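Local coordinates for protein CbbY (Rhodobacter sphaeroides, PDB 4UAS), which removes a phosphate from xylulose-1,5-bisphosphate, a potent Rubisco inhibitor, as a highly selective magnesium-dependent sugar phosphatase of the HAD superfamily, at residues Asp8-Leu13 against Glu18-Ala23; Trp37-Tyr42 against Gly196-His201; Phe24-Ala29 against Thr79-Ala84; Ala124-Arg127 against Pro133-Glu136; Val140-Asp145 against Pro154-Leu159. All coordinates share one frame; numbering follows the deposited sequence.

Contact 1: residues Asp8-Leu13 against Glu18-Ala23; sequences DVDGTL and ELHRRA. With MG (magnesium ion), chain D; PO4 (phosphate ion), chain C.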
# COMPACT_ATOMS: atom_id res chain seq x y z
N ASP A 8 1.97 5.54 0.39
CA ASP A 8 1.68 4.17 0.17
C ASP A 8 0.79 3.66 1.32
O ASP A 8 0.78 4.24 2.39
CB ASP A 8 3.00 3.43 0.14
CG ASP A 8 2.90 1.98 -0.13
OD1 ASP A 8 2.20 1.62 -1.12
OD2 ASP A 8 3.36 1.14 0.67
N VAL A 9 0.12 2.54 1.09
CA VAL A 9 -0.71 1.93 2.13
C VAL A 9 -0.06 0.71 2.78
O VAL A 9 0.36 0.75 3.93
CB VAL A 9 -2.16 1.63 1.63
CG1 VAL A 9 -2.97 0.89 2.68
CG2 VAL A 9 -2.84 2.92 1.24
N ASP A 10 0.03 -0.38 2.03
CA ASP A 10 0.49 -1.65 2.60
C ASP A 10 1.97 -1.59 2.95
O ASP A 10 2.82 -1.42 2.11
CB ASP A 10 0.24 -2.80 1.63
CG ASP A 10 -1.22 -3.03 1.35
OD1 ASP A 10 -2.00 -3.13 2.32
OD2 ASP A 10 -1.58 -3.05 0.13
N GLY A 11 2.24 -1.80 4.25
CA GLY A 11 3.59 -1.75 4.75
C GLY A 11 4.07 -0.36 5.07
O GLY A 11 5.17 -0.25 5.61
N THR A 12 3.28 0.67 4.82
CA THR A 12 3.63 2.07 5.03
C THR A 12 2.74 2.66 6.11
O THR A 12 3.24 3.06 7.19
CB THR A 12 3.69 2.84 3.71
OG1 THR A 12 4.70 2.34 2.88
CG2 THR A 12 3.92 4.30 3.93
N LEU A 13 1.46 2.79 5.83
CA LEU A 13 0.55 3.23 6.88
C LEU A 13 0.50 2.21 8.02
O LEU A 13 0.35 2.60 9.17
CB LEU A 13 -0.88 3.47 6.36
CG LEU A 13 -1.03 4.63 5.36
CD1 LEU A 13 -2.45 4.70 4.86
CD2 LEU A 13 -0.60 5.94 5.91
N GLU A 18 0.61 -9.62 6.40
CA GLU A 18 0.26 -10.90 6.97
C GLU A 18 -1.23 -11.05 7.05
O GLU A 18 -1.75 -12.16 6.94
CB GLU A 18 0.92 -11.07 8.33
CG GLU A 18 2.29 -11.60 8.31
CD GLU A 18 2.34 -13.02 7.76
OE1 GLU A 18 2.32 -13.13 6.58
OE2 GLU A 18 2.53 -14.04 8.55
N LEU A 19 -1.98 -9.96 7.27
CA LEU A 19 -3.42 -10.04 7.26
C LEU A 19 -3.94 -10.33 5.85
O LEU A 19 -4.92 -11.09 5.70
CB LEU A 19 -4.04 -8.76 7.86
CG LEU A 19 -5.50 -8.93 8.33
CD1 LEU A 19 -5.54 -9.78 9.61
CD2 LEU A 19 -6.10 -7.56 8.64
N HIS A 20 -3.38 -9.70 4.83
CA HIS A 20 -3.72 -10.07 3.48
C HIS A 20 -3.46 -11.53 3.22
O HIS A 20 -4.29 -12.21 2.62
CB HIS A 20 -2.91 -9.24 2.46
CG HIS A 20 -3.39 -7.84 2.28
ND1 HIS A 20 -4.58 -7.55 1.69
CD2 HIS A 20 -2.80 -6.66 2.61
CE1 HIS A 20 -4.72 -6.23 1.68
NE2 HIS A 20 -3.66 -5.67 2.22
N ARG A 21 -2.31 -12.07 3.64
CA ARG A 21 -1.99 -13.48 3.43
C ARG A 21 -3.01 -14.38 4.08
O ARG A 21 -3.50 -15.35 3.46
CB ARG A 21 -0.58 -13.79 3.91
CG ARG A 21 -0.11 -15.21 3.54
CD ARG A 21 1.34 -15.47 3.96
NE ARG A 21 1.54 -15.57 5.39
CZ ARG A 21 1.53 -16.70 6.09
NH1 ARG A 21 1.28 -17.86 5.53
NH2 ARG A 21 1.77 -16.64 7.39
N ARG A 22 -3.43 -14.05 5.30
CA ARG A 22 -4.47 -14.79 5.99
C ARG A 22 -5.75 -14.73 5.18
O ARG A 22 -6.45 -15.74 5.03
CB ARG A 22 -4.68 -14.24 7.41
CG ARG A 22 -5.83 -14.86 8.18
CD ARG A 22 -5.93 -14.33 9.61
NE ARG A 22 -7.11 -14.92 10.23
CZ ARG A 22 -7.61 -14.49 11.39
NH1 ARG A 22 -7.04 -13.53 12.02
NH2 ARG A 22 -8.72 -15.01 11.85
N ALA A 23 -6.16 -13.55 4.72
CA ALA A 23 -7.39 -13.42 3.96
C ALA A 23 -7.33 -14.28 2.69
O ALA A 23 -8.31 -14.91 2.30
CB ALA A 23 -7.66 -11.98 3.61
MG MG D . 3.70 -0.88 0.19
P PO4 C . 0.58 -0.80 -1.66
O1 PO4 C . 0.79 -0.25 -3.13
O2 PO4 C . -0.12 -2.21 -1.80
O3 PO4 C . -0.30 0.02 -0.74
O4 PO4 C . 1.96 -1.10 -0.97
O HOH W 1 4.35 -2.76 0.02
O HOH W 2 4.78 -0.29 -1.65

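Contact 2: residues Trp37-Tyr42 against Gly196-His201; sequences WDREEY and GFYTRH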
# COMPACT_ATOMS: atom_id res chain seq x y z
N TRP A 37 -0.63 -20.28 0.63
CA TRP A 37 0.55 -19.47 0.52
C TRP A 37 1.26 -19.27 1.86
O TRP A 37 0.76 -18.60 2.76
CB TRP A 37 0.18 -18.09 -0.05
CG TRP A 37 -0.36 -18.13 -1.46
CD1 TRP A 37 -0.33 -19.13 -2.31
CD2 TRP A 37 -0.97 -17.01 -2.14
NE1 TRP A 37 -0.91 -18.79 -3.51
CE2 TRP A 37 -1.30 -17.48 -3.43
CE3 TRP A 37 -1.28 -15.69 -1.81
CZ2 TRP A 37 -1.90 -16.65 -4.38
CZ3 TRP A 37 -1.88 -14.90 -2.77
CH2 TRP A 37 -2.18 -15.36 -4.03
N ASP A 38 2.40 -19.95 2.01
CA ASP A 38 3.25 -19.77 3.17
C ASP A 38 4.04 -18.47 3.04
O ASP A 38 4.03 -17.83 1.99
CB ASP A 38 4.09 -21.00 3.53
CG ASP A 38 5.05 -21.44 2.50
OD1 ASP A 38 5.59 -20.61 1.71
OD2 ASP A 38 5.36 -22.71 2.49
N ARG A 39 4.73 -18.06 4.09
CA ARG A 39 5.49 -16.82 4.03
C ARG A 39 6.56 -16.77 2.96
O ARG A 39 6.79 -15.76 2.32
CB ARG A 39 6.15 -16.49 5.36
CG ARG A 39 5.24 -16.00 6.40
CD ARG A 39 5.98 -15.70 7.66
NE ARG A 39 5.21 -15.00 8.63
CZ ARG A 39 5.68 -14.59 9.80
NH1 ARG A 39 6.93 -14.82 10.18
NH2 ARG A 39 4.91 -13.96 10.64
N GLU A 40 7.23 -17.92 2.77
CA GLU A 40 8.28 -17.97 1.77
C GLU A 40 7.69 -17.69 0.37
O GLU A 40 8.24 -16.89 -0.41
CB GLU A 40 8.97 -19.35 1.81
CG GLU A 40 9.99 -19.54 0.73
CD GLU A 40 10.83 -20.81 0.87
OE1 GLU A 40 10.84 -21.46 1.89
OE2 GLU A 40 11.64 -21.07 -0.01
N GLU A 41 6.58 -18.36 0.05
CA GLU A 41 5.99 -18.14 -1.27
C GLU A 41 5.37 -16.72 -1.34
O GLU A 41 5.45 -16.06 -2.38
CB GLU A 41 4.98 -19.21 -1.59
CG GLU A 41 4.25 -19.00 -2.89
CD GLU A 41 3.60 -20.21 -3.45
OE1 GLU A 41 3.31 -21.12 -2.69
OE2 GLU A 41 3.40 -20.29 -4.64
N TYR A 42 4.75 -16.26 -0.27
CA TYR A 42 4.13 -14.95 -0.32
C TYR A 42 5.15 -13.86 -0.52
O TYR A 42 4.90 -12.86 -1.26
CB TYR A 42 3.26 -14.74 0.96
CG TYR A 42 2.27 -13.62 0.79
CD1 TYR A 42 1.26 -13.70 -0.18
CD2 TYR A 42 2.31 -12.46 1.56
CE1 TYR A 42 0.29 -12.72 -0.35
CE2 TYR A 42 1.38 -11.47 1.41
CZ TYR A 42 0.37 -11.58 0.49
OH TYR A 42 -0.54 -10.57 0.27
N GLY A 196 9.71 -3.08 5.82
CA GLY A 196 9.11 -3.92 6.83
C GLY A 196 9.43 -5.33 6.54
O GLY A 196 10.34 -5.64 5.77
N PHE A 197 8.69 -6.21 7.20
CA PHE A 197 9.02 -7.59 7.20
C PHE A 197 9.31 -8.19 5.80
O PHE A 197 10.31 -8.89 5.57
CB PHE A 197 7.88 -8.43 7.91
CG PHE A 197 8.12 -9.91 7.90
CD1 PHE A 197 9.13 -10.44 8.61
CD2 PHE A 197 7.26 -10.77 7.22
CE1 PHE A 197 9.38 -11.78 8.59
CE2 PHE A 197 7.47 -12.11 7.23
CZ PHE A 197 8.54 -12.63 7.89
N TYR A 198 8.38 -7.95 4.89
CA TYR A 198 8.44 -8.58 3.60
C TYR A 198 9.34 -7.85 2.61
O TYR A 198 9.55 -8.34 1.51
CB TYR A 198 7.06 -8.73 3.02
CG TYR A 198 6.31 -9.92 3.53
CD1 TYR A 198 5.15 -9.78 4.30
CD2 TYR A 198 6.70 -11.19 3.19
CE1 TYR A 198 4.42 -10.87 4.70
CE2 TYR A 198 5.97 -12.33 3.61
CZ TYR A 198 4.84 -12.15 4.36
OH TYR A 198 4.14 -13.28 4.71
N THR A 199 9.89 -6.69 2.96
CA THR A 199 10.71 -5.88 2.05
C THR A 199 12.10 -5.57 2.54
O THR A 199 12.85 -4.94 1.83
CB THR A 199 9.99 -4.61 1.64
OG1 THR A 199 9.80 -3.82 2.83
CG2 THR A 199 8.69 -4.90 0.92
N ARG A 200 12.43 -6.01 3.73
CA ARG A 200 13.69 -5.66 4.32
C ARG A 200 14.93 -6.13 3.52
O ARG A 200 15.99 -5.50 3.59
CB ARG A 200 13.79 -6.14 5.74
CG ARG A 200 14.71 -5.22 6.51
CD ARG A 200 14.68 -5.68 7.93
NE ARG A 200 13.34 -5.69 8.58
CZ ARG A 200 12.75 -4.58 8.97
NH1 ARG A 200 11.57 -4.66 9.57
NH2 ARG A 200 13.29 -3.46 8.72
N HIS A 201 14.74 -7.21 2.76
CA HIS A 201 15.80 -7.80 1.94
C HIS A 201 16.07 -6.95 0.70
O HIS A 201 17.04 -7.23 -0.05
CB HIS A 201 15.44 -9.22 1.54
CG HIS A 201 14.28 -9.29 0.60
ND1 HIS A 201 12.97 -9.16 1.02
CD2 HIS A 201 14.23 -9.46 -0.73
CE1 HIS A 201 12.15 -9.23 0.00
NE2 HIS A 201 12.90 -9.40 -1.08

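Contact 3: residues Phe24-Ala29 against Thr79-Ala84; sequences FNETFA and TERFVA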
# COMPACT_ATOMS: atom_id res chain seq x y z
N PHE A 24 -6.18 -14.28 1.97
CA PHE A 24 -6.04 -15.14 0.82
C PHE A 24 -6.24 -16.60 1.21
O PHE A 24 -7.03 -17.33 0.61
CB PHE A 24 -4.68 -14.98 0.14
CG PHE A 24 -4.51 -13.76 -0.75
CD1 PHE A 24 -5.18 -13.72 -1.95
CD2 PHE A 24 -3.67 -12.72 -0.41
CE1 PHE A 24 -5.01 -12.63 -2.82
CE2 PHE A 24 -3.51 -11.65 -1.25
CZ PHE A 24 -4.18 -11.59 -2.47
N ASN A 25 -5.48 -17.07 2.21
CA ASN A 25 -5.52 -18.50 2.54
C ASN A 25 -6.87 -18.94 3.03
O ASN A 25 -7.36 -20.03 2.69
CB ASN A 25 -4.41 -18.83 3.55
CG ASN A 25 -3.06 -18.79 2.92
OD1 ASN A 25 -2.91 -19.16 1.74
ND2 ASN A 25 -2.04 -18.44 3.67
N GLU A 26 -7.54 -18.11 3.86
CA GLU A 26 -8.88 -18.45 4.31
C GLU A 26 -9.88 -18.50 3.17
O GLU A 26 -10.81 -19.28 3.19
CB GLU A 26 -9.27 -17.51 5.45
CG GLU A 26 -8.50 -17.74 6.73
CD GLU A 26 -8.95 -16.91 7.91
OE1 GLU A 26 -9.86 -16.07 7.76
OE2 GLU A 26 -8.35 -17.12 9.00
N THR A 27 -9.70 -17.60 2.20
CA THR A 27 -10.57 -17.58 1.02
C THR A 27 -10.38 -18.87 0.21
O THR A 27 -11.32 -19.52 -0.22
CB THR A 27 -10.31 -16.34 0.20
OG1 THR A 27 -10.64 -15.18 0.94
CG2 THR A 27 -11.18 -16.38 -1.07
N PHE A 28 -9.15 -19.25 0.04
CA PHE A 28 -8.84 -20.47 -0.71
C PHE A 28 -9.49 -21.68 -0.01
O PHE A 28 -10.10 -22.51 -0.66
CB PHE A 28 -7.33 -20.68 -0.80
CG PHE A 28 -6.57 -19.57 -1.55
CD1 PHE A 28 -7.18 -18.70 -2.41
CD2 PHE A 28 -5.21 -19.46 -1.34
CE1 PHE A 28 -6.45 -17.71 -3.04
CE2 PHE A 28 -4.48 -18.47 -1.94
CZ PHE A 28 -5.10 -17.58 -2.81
N ALA A 29 -9.37 -21.76 1.32
CA ALA A 29 -9.96 -22.89 2.02
C ALA A 29 -11.47 -22.87 1.84
O ALA A 29 -12.08 -23.94 1.62
CB ALA A 29 -9.60 -22.86 3.50
N THR A 79 -11.21 -9.87 -0.69
CA THR A 79 -11.35 -8.51 -0.23
C THR A 79 -12.34 -8.40 0.88
O THR A 79 -12.08 -7.76 1.90
CB THR A 79 -11.66 -7.58 -1.41
OG1 THR A 79 -10.61 -7.64 -2.34
CG2 THR A 79 -11.88 -6.13 -0.95
N GLU A 80 -13.50 -9.03 0.70
CA GLU A 80 -14.51 -9.05 1.75
C GLU A 80 -13.93 -9.62 3.04
O GLU A 80 -14.17 -9.11 4.15
CB GLU A 80 -15.70 -9.84 1.29
CG GLU A 80 -16.48 -9.16 0.15
CD GLU A 80 -17.52 -10.04 -0.48
OE1 GLU A 80 -17.67 -11.23 -0.06
OE2 GLU A 80 -18.18 -9.57 -1.42
N ARG A 81 -13.13 -10.70 2.94
CA ARG A 81 -12.53 -11.30 4.13
C ARG A 81 -11.52 -10.35 4.78
O ARG A 81 -11.52 -10.23 6.01
CB ARG A 81 -11.91 -12.67 3.85
CG ARG A 81 -12.88 -13.82 3.58
CD ARG A 81 -12.24 -15.21 3.43
NE ARG A 81 -13.26 -16.22 3.33
CZ ARG A 81 -13.69 -16.95 4.37
NH1 ARG A 81 -14.65 -17.86 4.19
NH2 ARG A 81 -13.14 -16.84 5.58
N PHE A 82 -10.69 -9.71 3.98
CA PHE A 82 -9.74 -8.74 4.53
C PHE A 82 -10.45 -7.59 5.26
O PHE A 82 -10.04 -7.19 6.34
CB PHE A 82 -8.88 -8.18 3.42
CG PHE A 82 -7.85 -7.17 3.90
CD1 PHE A 82 -6.64 -7.59 4.46
CD2 PHE A 82 -8.10 -5.82 3.85
CE1 PHE A 82 -5.74 -6.70 4.86
CE2 PHE A 82 -7.20 -4.94 4.27
CZ PHE A 82 -6.01 -5.34 4.78
N VAL A 83 -11.50 -7.05 4.63
CA VAL A 83 -12.26 -5.99 5.25
C VAL A 83 -12.80 -6.41 6.63
O VAL A 83 -12.75 -5.66 7.60
CB VAL A 83 -13.36 -5.52 4.28
CG1 VAL A 83 -14.42 -4.61 4.98
CG2 VAL A 83 -12.76 -4.80 3.09
N ALA A 84 -13.33 -7.64 6.71
CA ALA A 84 -13.86 -8.14 7.98
C ALA A 84 -12.74 -8.31 9.00
O ALA A 84 -12.87 -7.93 10.17
CB ALA A 84 -14.61 -9.45 7.80
O HOH W 3 -11.69 -14.54 7.25

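Contact 4: residues Ala124-Arg127 against Pro133-Glu136; sequences ALCR and PARE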
# COMPACT_ATOMS: atom_id res chain seq x y z
N ALA A 124 -11.36 0.31 4.90
CA ALA A 124 -11.35 -0.51 6.11
C ALA A 124 -10.20 -0.12 7.03
O ALA A 124 -10.35 -0.01 8.25
CB ALA A 124 -11.29 -1.99 5.70
N LEU A 125 -9.01 0.11 6.46
CA LEU A 125 -7.89 0.55 7.24
C LEU A 125 -8.09 1.88 7.92
O LEU A 125 -7.79 2.06 9.08
CB LEU A 125 -6.61 0.55 6.38
CG LEU A 125 -5.34 0.98 7.11
CD1 LEU A 125 -4.11 0.44 6.33
CD2 LEU A 125 -5.11 2.49 7.03
N CYS A 126 -8.66 2.83 7.21
CA CYS A 126 -8.91 4.13 7.80
C CYS A 126 -9.96 4.08 8.91
O CYS A 126 -9.74 4.66 9.98
CB CYS A 126 -9.28 5.16 6.75
SG CYS A 126 -7.93 5.58 5.66
N ARG A 127 -11.04 3.27 8.73
CA ARG A 127 -12.02 3.14 9.79
C ARG A 127 -11.33 2.58 11.05
O ARG A 127 -11.59 3.07 12.17
CB ARG A 127 -13.21 2.31 9.35
CG ARG A 127 -14.12 2.97 8.37
CD ARG A 127 -15.41 2.15 8.24
NE ARG A 127 -15.14 0.74 7.78
CZ ARG A 127 -15.07 0.35 6.48
NH1 ARG A 127 -15.22 1.25 5.51
NH2 ARG A 127 -14.84 -0.91 6.12
N PRO A 133 -13.77 7.67 7.99
CA PRO A 133 -13.71 7.29 6.57
C PRO A 133 -12.47 7.86 5.89
O PRO A 133 -11.95 8.90 6.37
CB PRO A 133 -14.97 7.96 5.97
CG PRO A 133 -15.40 8.95 6.98
CD PRO A 133 -14.86 8.60 8.30
N ALA A 134 -11.97 7.19 4.89
CA ALA A 134 -10.71 7.58 4.30
C ALA A 134 -10.69 9.01 3.82
O ALA A 134 -9.64 9.69 3.86
CB ALA A 134 -10.39 6.62 3.19
N ARG A 135 -11.84 9.47 3.30
CA ARG A 135 -11.92 10.77 2.67
C ARG A 135 -11.90 11.90 3.71
O ARG A 135 -11.74 13.06 3.32
CB ARG A 135 -13.13 10.79 1.68
CG ARG A 135 -12.85 9.81 0.52
CD ARG A 135 -13.99 9.59 -0.52
NE ARG A 135 -13.72 8.43 -1.34
CZ ARG A 135 -12.90 8.37 -2.40
NH1 ARG A 135 -12.33 9.51 -2.88
NH2 ARG A 135 -12.64 7.21 -3.00
N GLU A 136 -12.02 11.59 5.01
CA GLU A 136 -11.74 12.57 6.01
C GLU A 136 -10.29 12.73 6.44
O GLU A 136 -9.95 13.63 7.20
CB GLU A 136 -12.59 12.26 7.28
CG GLU A 136 -14.07 12.51 7.07
CD GLU A 136 -14.92 12.25 8.32
OE1 GLU A 136 -14.37 12.29 9.45
OE2 GLU A 136 -16.12 12.08 8.08

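Contact 5: residues Val140-Asp145 against Pro154-Leu159; sequences VIAAGD and PDIYRL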
# COMPACT_ATOMS: atom_id res chain seq x y z
N VAL A 140 -7.00 13.10 -1.44
CA VAL A 140 -6.99 12.39 -2.70
C VAL A 140 -6.71 10.93 -2.42
O VAL A 140 -5.81 10.61 -1.63
CB VAL A 140 -5.91 12.96 -3.64
CG1 VAL A 140 -5.63 12.04 -4.84
CG2 VAL A 140 -6.30 14.36 -4.15
N ILE A 141 -7.48 10.02 -3.03
CA ILE A 141 -7.26 8.60 -2.91
C ILE A 141 -7.10 8.03 -4.29
O ILE A 141 -8.04 8.00 -5.10
CB ILE A 141 -8.37 7.86 -2.13
CG1 ILE A 141 -8.47 8.44 -0.70
CG2 ILE A 141 -8.12 6.35 -2.06
CD1 ILE A 141 -9.67 8.00 0.07
N ALA A 142 -5.91 7.56 -4.63
CA ALA A 142 -5.57 6.92 -5.87
C ALA A 142 -5.28 5.43 -5.52
O ALA A 142 -4.26 5.15 -4.87
CB ALA A 142 -4.39 7.61 -6.54
N ALA A 143 -6.15 4.53 -5.97
CA ALA A 143 -6.11 3.13 -5.52
C ALA A 143 -6.45 2.17 -6.65
O ALA A 143 -7.11 2.54 -7.62
CB ALA A 143 -7.02 2.93 -4.33
N GLY A 144 -6.05 0.92 -6.50
CA GLY A 144 -6.66 -0.20 -7.21
C GLY A 144 -6.52 -0.06 -8.72
O GLY A 144 -5.49 0.20 -9.26
N ASP A 145 -7.65 -0.25 -9.39
CA ASP A 145 -7.73 -0.26 -10.82
C ASP A 145 -8.01 1.11 -11.40
O ASP A 145 -8.42 1.25 -12.56
CB ASP A 145 -8.74 -1.30 -11.30
CG ASP A 145 -8.41 -2.72 -10.91
OD1 ASP A 145 -7.35 -3.04 -10.24
OD2 ASP A 145 -9.21 -3.61 -11.19
N PRO A 154 4.77 4.31 -12.50
CA PRO A 154 4.42 5.55 -11.76
C PRO A 154 2.97 6.01 -11.93
O PRO A 154 2.63 7.03 -11.33
CB PRO A 154 5.39 6.59 -12.35
CG PRO A 154 6.50 5.76 -12.95
CD PRO A 154 5.77 4.57 -13.53
N ASP A 155 2.18 5.34 -12.78
CA ASP A 155 0.89 5.93 -13.14
C ASP A 155 0.00 6.27 -11.95
O ASP A 155 -0.69 7.28 -12.01
CB ASP A 155 0.22 5.04 -14.15
CG ASP A 155 0.94 5.13 -15.55
OD1 ASP A 155 1.79 6.07 -15.72
OD2 ASP A 155 0.58 4.36 -16.44
N ILE A 156 -0.03 5.48 -10.88
CA ILE A 156 -0.90 5.78 -9.77
C ILE A 156 -0.45 7.08 -9.08
O ILE A 156 -1.28 7.85 -8.58
CB ILE A 156 -0.95 4.60 -8.78
CG1 ILE A 156 -2.16 4.71 -7.86
CG2 ILE A 156 0.35 4.37 -8.06
CD1 ILE A 156 -3.51 4.60 -8.58
N TYR A 157 0.86 7.33 -8.99
CA TYR A 157 1.37 8.58 -8.46
C TYR A 157 1.08 9.75 -9.35
O TYR A 157 0.75 10.84 -8.90
CB TYR A 157 2.87 8.48 -8.16
CG TYR A 157 3.23 7.78 -6.86
CD1 TYR A 157 3.77 6.52 -6.81
CD2 TYR A 157 3.03 8.44 -5.66
CE1 TYR A 157 4.11 5.93 -5.59
CE2 TYR A 157 3.36 7.87 -4.46
CZ TYR A 157 3.88 6.61 -4.41
OH TYR A 157 4.23 6.09 -3.20
N ARG A 158 1.20 9.56 -10.67
CA ARG A 158 0.81 10.61 -11.63
C ARG A 158 -0.65 10.98 -11.50
O ARG A 158 -1.00 12.17 -11.56
CB ARG A 158 1.15 10.17 -13.04
CG ARG A 158 2.64 10.02 -13.28
CD ARG A 158 2.99 9.46 -14.64
NE ARG A 158 4.42 9.40 -14.82
CZ ARG A 158 5.09 8.44 -15.42
NH1 ARG A 158 4.49 7.35 -15.91
NH2 ARG A 158 6.39 8.59 -15.51
N LEU A 159 -1.51 9.99 -11.29
CA LEU A 159 -2.94 10.26 -11.07
C LEU A 159 -3.11 11.10 -9.82
O LEU A 159 -3.79 12.13 -9.81
CB LEU A 159 -3.68 8.92 -10.97
CG LEU A 159 -5.10 9.00 -10.43
CD1 LEU A 159 -5.99 9.91 -11.19
CD2 LEU A 159 -5.67 7.62 -10.21

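Contact 1: residues Asp8-Leu13 against Glu18-Ala23
D10 and H20 each carry CG beside the backbone N and anti to the carbonyl carbon (chi1 -63° and -76°), and this aims the carboxylate and the imidazole at one another. The resulting His-carboxylate hydrogen bond runs from H20 NE2 to D10 OD1 over 3.0 Å and is bent, with an N-H...O angle of 144°. OD1 lies near the imidazole plane, whereas NE2 approaches from above the carboxylate plane, the two planes being almost perpendicular. T16 OG1 is a second partner of OD1, and H20 ND1 is bonded to K78, a substrate-binding residue, so imidazole and carboxylate are each fixed from two points. Elsewhere D10 serves the active site: its N donates to phosphate O3 at 2.8 Å, and its O binds the magnesium ion at 2.2 Å next to D8 OD2 at 2.1 Å. T12 OG1 steadies D8 OD2 at 2.8 Å. These three residues form the DxDxT signature of HAD phosphatases, with D8 the inferred nucleophile and D10 the inferred proton donor; D176 completes the protein ligands of the metal. The loop follows strand 4-7 of the parallel sheet, while H20 projects from helix 17-31, which is flanked by helices 39-45 and 71-87.

Contact 2: residues Trp37-Tyr42 against Gly196-His201
Y42 and Y198 make the aromatic part of this contact. The edge of Y42 points at the face of Y198 in a T-shaped pair, centroids 5.6 Å apart and planes at 74°, with Y42 CD2 reaching to 3.8 Å from Y198 CZ. The other face of Y198 is covered by F197, whose CD2 stands over the ring centre, so the tyrosine is sandwiched between two aromatic edges. Arginine packing comes next. With CG anti to its carbonyl carbon (chi1 -74°) and the chain extended from there to NE, R39 passes beside Y198, CG lying 3.4 Å from Y198 OH, and sets one guanidinium face against CE2 and CZ of F197, with NH1 3.6 Å from F197 CZ. Those planes are inclined at 55°, well short of a parallel stack. Helix 39-45 belongs to the helical region inserted after strand 4-7, the cap in HAD phosphatases of this type, while 196-201 is a core loop after strand 190-193; the pairing is consistent with a cap closed over the active site. Polar bonds hold both sides in shape. E18 takes R39 NE and Y198 OH on its two oxygens, and Y42 OH bonds E17, a substrate-binding residue. D38 OD1 N-caps helix 39-45 by accepting from E41 N at 3.0 Å, and T199 OG1 accepts from G196 N at 3.1 Å.

Contact 3: residues Phe24-Ala29 against Thr79-Ala84
R81 reaches from helix 71-87 across the side of helix 17-31 and touches T27 and E26 there. Its stem, extended from CG to NE (chi2 -174°), passes T27 at a slant: CD is modelled 3.0 Å from T27 OG1, and NE is 3.8 Å from T27 CA. R81 was built in two conformations, so the shortest approach is doubtful. Farther out, E26 O sits over the centre of one guanidinium face, 3.9 Å from R81 CZ, an arrangement that uses no N-H. The E26 carboxylate stands nearly perpendicular to the guanidinium, with OE1 4.0 Å from R81 NH2, beyond a salt bridge. A water lies between them, but implausibly close to OE1, which leaves the bridge uncertain. In the second shell, R22 forms a salt bridge with E26 OE2, one turn back on the same helix, and T27 OG1 is bonded to A23 O. The helices run close here, T27 CA 7.3 Å from R81 CA. F82 stacked on H20, and F24 in a cation-pi contact with the substrate-binding residue K78, are neighbouring contacts between helices 17-31 and 71-87. Van der Waals contact with an arginine stem, probably with some attraction from the E26 carboxylate, whose charge is shared with R22, thus joins two cap helices, so the guanidinium is probably less fixed than one in a direct ion pair.

Contact 4: residues Ala124-Arg127 against Pro133-Glu136
C126 meets A134 where the chain, having left helix 119-129, doubles back along it. The thiol makes the nearest side-chain approach: chi1 of -69° sets SG beside the backbone N and anti to the carbonyl carbon, and from there SG reaches 3.6 Å from A134 CB. CB of the cysteine fills the adjoining place, 3.7 Å from A134 CA, so sulfur and methylene both rest against the alanine. Such small side chains let the backbones come within 5.2 Å, measured from C126 CA to A134 CA. P133 takes part through its backbone, its C lying 4.3 Å from C126 CB, while its CB is directed away from the helix. R127 bends at chi3 (-59°), and its guanidinium folds back to lay one face over A124 CA. Within the turn, E136 N donates to P133 O at 3.0 Å, and A134 N is bonded to E123 OE1. Beyond, C126 packs on F138 and A134 on I141, so the contact packs the connection from helix 119-129 to strand 140-142 of the Rossmann-like HAD core. Between these two segments the chemistry is one of shape: sulfur and methyl touch by dispersion, while E123 and the E136-to-P133 backbone bond supply polar ties to the turn.

Contact 5: residues Val140-Asp145 against Pro154-Leu159
A142 and I156 form the dense centre of the contact, their CA atoms 6.2 Å apart. With CG1 of I156 anti to the backbone N (chi1 -162°), CD1 runs over the backbone at the A142-A143 peptide, 3.6 Å from A142 C and 3.7 Å from A143 N. The A142 methyl fits back against the helix, 3.7 Å from both I156 CD1 and I156 O, and L159 CD2 closes its flank at 3.9 Å from A142 CB. The solvent side is built differently. There R158 donates through NH1 to D155 OD1 at 3.0 Å, a salt bridge in the guanidinium plane, and lays its face over P154 CB. Past the strand, D145 is exposed and pairs with K150 and K52. Y157 faces elsewhere, toward helix 178-186, its OH bonded to E175. Strand 140-142 bounds the parallel sheet beside 110-114, and helix 155-164 leads on to strand 171-175 on the far side of strand 4-7: a beta-alpha-beta crossover of the Rossmann-like HAD core.

Contact 1 opens the series, contacts 3 and 2 interleave after it, and contacts 4 and 5 follow, both nested in the long loop that contact 2 closes. Helix 17-31 serves contacts 1 and 3, whose centres are 13 Å apart, and E18 of contact 1 ties directly into contact 2, their centres 11 Å apart. Contact 4 touches contact 1 through L125 and V9, and contact 5 through A134 and I141. Contacts 2 and 5 lie on opposite sides of the chain's centre, about 24 Å between centres. Contact 3 thus lies among the cap helices and contacts 4 and 5 in the core, while contacts 1 and 2 join cap to core around the magnesium site.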